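Local coordinates for protein D-aminopeptidase (Burkholderia sp. LK4, PDB 5TZB) that is a beta-aminopeptidase of the Ntn-hydrolase group, probably cleaving N-terminal beta-amino acid residues from peptides, at residues Met189-Phe194 with Ala220-Arg225. Sequence-based numbering, arbitrary orientation.
Sequences MICHEF and ANYGVR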
ATOM      1  N   MET C 189       6.924  28.882   8.757  1.00 21.66           N
ATOM      2  CA  MET C 189       6.347  27.724   9.427  1.00 20.56           C
ATOM      3  C   MET C 189       6.307  27.829  10.957  1.00 21.44           C
ATOM      4  O   MET C 189       7.056  28.583  11.584  1.00 22.19           O
ATOM      5  CB  MET C 189       7.107  26.462   9.008  1.00 21.07           C
ATOM      6  CG  MET C 189       7.070  26.224   7.498  1.00 19.97           C
ATOM      7  SD  MET C 189       5.372  26.240   6.866  1.00 24.49           S
ATOM      8  CE  MET C 189       5.666  26.339   5.098  1.00 24.83           C
ATOM      9  N   ILE C 190       5.402  27.053  11.534  1.00 21.74           N
ATOM     10  CA  ILE C 190       5.098  27.075  12.957  1.00 21.92           C
ATOM     11  C   ILE C 190       5.060  25.644  13.487  1.00 19.65           C
ATOM     12  O   ILE C 190       4.399  24.785  12.909  1.00 18.76           O
ATOM     13  CB  ILE C 190       3.751  27.773  13.205  1.00 21.91           C
ATOM     14  CG1 ILE C 190       3.837  29.243  12.779  1.00 23.75           C
ATOM     15  CG2 ILE C 190       3.313  27.620  14.651  1.00 19.40           C
ATOM     16  CD1 ILE C 190       2.497  29.980  12.800  1.00 23.05           C
ATOM     17  N   CYS C 191       5.782  25.383  14.570  1.00 19.55           N
ATOM     18  CA  CYS C 191       5.889  24.031  15.114  1.00 19.01           C
ATOM     19  C   CYS C 191       5.647  24.026  16.623  1.00 20.23           C
ATOM     20  O   CYS C 191       6.240  24.811  17.364  1.00 21.32           O
ATOM     21  CB  CYS C 191       7.255  23.430  14.781  1.00 18.00           C
ATOM     22  SG  CYS C 191       7.502  21.735  15.367  1.00 21.68           S
ATOM     23  N   HIS C 192       4.749  23.154  17.067  1.00 20.34           N
ATOM     24  CA  HIS C 192       4.326  23.119  18.465  1.00 21.53           C
ATOM     25  C   HIS C 192       3.965  24.512  18.997  1.00 22.76           C
ATOM     26  O   HIS C 192       4.254  24.858  20.147  1.00 22.96           O
ATOM     27  CB  HIS C 192       5.401  22.452  19.331  1.00 21.20           C
ATOM     28  CG  HIS C 192       5.458  20.964  19.149  1.00 20.60           C
ATOM     29  ND1 HIS C 192       4.490  20.120  19.654  1.00 20.19           N
ATOM     30  CD2 HIS C 192       6.357  20.169  18.519  1.00 20.02           C
ATOM     31  CE1 HIS C 192       4.795  18.868  19.346  1.00 19.46           C
ATOM     32  NE2 HIS C 192       5.926  18.872  18.664  1.00 19.35           N
ATOM     33  N   GLU C 193       3.348  25.307  18.121  1.00 23.21           N
ATOM     34  CA  GLU C 193       2.881  26.649  18.444  1.00 22.98           C
ATOM     35  C   GLU C 193       4.039  27.557  18.867  1.00 23.36           C
ATOM     36  O   GLU C 193       3.843  28.538  19.585  1.00 22.76           O
ATOM     37  CB  GLU C 193       1.792  26.579  19.516  1.00 23.43           C
ATOM     38  CG  GLU C 193       0.656  25.664  19.095  1.00 23.39           C
ATOM     39  CD  GLU C 193      -0.457  25.571  20.120  1.00 22.68           C
ATOM     40  OE1 GLU C 193      -0.788  24.437  20.551  1.00 21.51           O
ATOM     41  OE2 GLU C 193      -1.018  26.622  20.465  1.00 22.84           O
ATOM     42  N   PHE C 194       5.243  27.183  18.444  1.00 23.97           N
ATOM     43  CA  PHE C 194       6.403  28.068  18.433  1.00 24.91           C
ATOM     44  C   PHE C 194       6.838  28.248  16.989  1.00 24.74           C
ATOM     45  O   PHE C 194       6.282  27.606  16.094  1.00 24.50           O
ATOM     46  CB  PHE C 194       7.567  27.490  19.227  1.00 26.87           C
ATOM     47  CG  PHE C 194       7.334  27.426  20.696  1.00 28.91           C
ATOM     48  CD1 PHE C 194       7.306  28.584  21.464  1.00 30.57           C
ATOM     49  CD2 PHE C 194       7.186  26.196  21.327  1.00 29.31           C
ATOM     50  CE1 PHE C 194       7.104  28.522  22.841  1.00 30.76           C
ATOM     51  CE2 PHE C 194       6.991  26.123  22.702  1.00 30.60           C
ATOM     52  CZ  PHE C 194       6.949  27.290  23.461  1.00 30.73           C
ATOM     53  N   ALA C 220       9.480  21.412   9.534  1.00 20.56           N
ATOM     54  CA  ALA C 220       8.569  21.112  10.635  1.00 20.25           C
ATOM     55  C   ALA C 220       7.527  22.210  10.804  1.00 20.35           C
ATOM     56  O   ALA C 220       7.871  23.376  11.039  1.00 19.86           O
ATOM     57  CB  ALA C 220       9.351  20.913  11.941  1.00 21.26           C
ATOM     58  N   ASN C 221       6.262  21.812  10.693  1.00 20.06           N
ATOM     59  CA  ASN C 221       5.130  22.728  10.729  1.00 20.22           C
ATOM     60  C   ASN C 221       3.918  22.085  11.399  1.00 19.64           C
ATOM     61  O   ASN C 221       2.790  22.303  10.980  1.00 18.96           O
ATOM     62  CB  ASN C 221       4.773  23.153   9.300  1.00 19.78           C
ATOM     63  CG  ASN C 221       3.810  24.325   9.250  1.00 20.34           C
ATOM     64  OD1 ASN C 221       4.037  25.358   9.871  1.00 20.52           O
ATOM     65  ND2 ASN C 221       2.715  24.159   8.500  1.00 20.19           N
ATOM     66  N   TYR C 222       4.156  21.280  12.431  1.00 19.43           N
ATOM     67  CA  TYR C 222       3.097  20.459  13.020  1.00 19.07           C
ATOM     68  C   TYR C 222       3.001  20.697  14.531  1.00 20.19           C
ATOM     69  O   TYR C 222       3.906  21.264  15.136  1.00 20.73           O
ATOM     70  CB  TYR C 222       3.375  18.964  12.769  1.00 18.48           C
ATOM     71  CG  TYR C 222       4.416  18.486  13.754  1.00 17.51           C
ATOM     72  CD1 TYR C 222       4.044  17.871  14.945  1.00 15.27           C
ATOM     73  CD2 TYR C 222       5.766  18.718  13.525  1.00 16.73           C
ATOM     74  CE1 TYR C 222       4.993  17.505  15.889  1.00 16.33           C
ATOM     75  CE2 TYR C 222       6.731  18.348  14.462  1.00 16.54           C
ATOM     76  CZ  TYR C 222       6.331  17.736  15.643  1.00 16.62           C
ATOM     77  OH  TYR C 222       7.264  17.357  16.590  1.00 16.66           O
ATOM     78  N   GLY C 223       1.919  20.215  15.139  1.00 20.48           N
ATOM     79  CA  GLY C 223       1.922  19.944  16.563  1.00 20.81           C
ATOM     80  C   GLY C 223       1.306  20.950  17.495  1.00 22.35           C
ATOM     81  O   GLY C 223       1.346  22.167  17.274  1.00 22.21           O
ATOM     82  N   VAL C 224       0.729  20.430  18.565  1.00 23.65           N
ATOM     83  CA  VAL C 224       0.176  21.304  19.577  1.00 25.04           C
ATOM     84  C   VAL C 224       1.190  21.481  20.704  1.00 23.62           C
ATOM     85  O   VAL C 224       2.036  20.614  20.968  1.00 21.82           O
ATOM     86  CB  VAL C 224      -1.157  20.771  20.134  1.00 26.79           C
ATOM     87  CG1 VAL C 224      -2.090  20.402  18.978  1.00 26.64           C
ATOM     88  CG2 VAL C 224      -0.926  19.557  20.966  1.00 27.14           C
ATOM     89  N   ARG C 225       1.098  22.632  21.343  1.00 23.62           N
ATOM     90  CA  ARG C 225       2.030  23.042  22.387  1.00 24.09           C
ATOM     91  C   ARG C 225       2.308  21.982  23.472  1.00 23.64           C
ATOM     92  O   ARG C 225       3.462  21.564  23.659  1.00 22.34           O
ATOM     93  CB  ARG C 225       1.493  24.315  23.047  1.00 23.55           C
ATOM     94  CG  ARG C 225       2.367  24.853  24.158  1.00 24.23           C
ATOM     95  CD  ARG C 225       3.697  25.408  23.647  1.00 24.09           C
ATOM     96  NE  ARG C 225       3.551  26.534  22.723  1.00 24.69           N
ATOM     97  CZ  ARG C 225       3.180  27.763  23.092  1.00 25.38           C
ATOM     98  NH1 ARG C 225       2.886  28.023  24.367  1.00 25.80           N
ATOM     99  NH2 ARG C 225       3.090  28.740  22.190  1.00 24.47           N
TER
HETATM  100  O   HOH W   1       1.989  24.328  15.811  1.00 21.31           O
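Arg225 lies against His192, Glu193 and Phe194, one side chain clamping a tight turn. The edge of its guanidinium meets two successive carbonyls of the type I' turn Cys191-Phe194: Arg225 NH2 donates to Glu193 O (2.7 Å), above that carbonyl plane, and Arg225 NE gives a longer bond to His192 O (3.2 Å). Bends at chi2 and chi3 (69° and 61°) fold the chain back so that the same group lies flat on the Phe194 ring, planes 17° apart, a stacked cation-pi contact. The carbonyls of Leu239, Val242 and Pro243 are further acceptors. Glu193 OE1 accepts the backbone N of Arg225 (2.7 Å), while OE2 bonds to Ser244 OG.

Backbone and amide bonds secure the remainder. His192 N donates to Tyr222 O (2.8 Å), and Asn221 OD1 stands in for a main-chain acceptor, taking an almost straight bond in the carbonyl plane from Ile190 N (2.7 Å). A water links Glu193 N to Gly223 O.

Among the rings, His192 ND1 donates in the ring plane to Val224 O (2.8 Å), and NE2 makes a weak hydrogen bond with Tyr222 OH. Gly223 CA lies over one imidazole face, and Cys191 SG obliquely approaches the Tyr222 ring.

With His192 and Glu193 both at positive phi and Cys191 paired with Phe194, this is a two-residue beta hairpin, fastened to the loop after strand 213-220; helix 272-289 packs on His192 and Tyr222, helix 331-355 on Cys191 and Tyr222, and strand 144-148 on Met189 and Asn221.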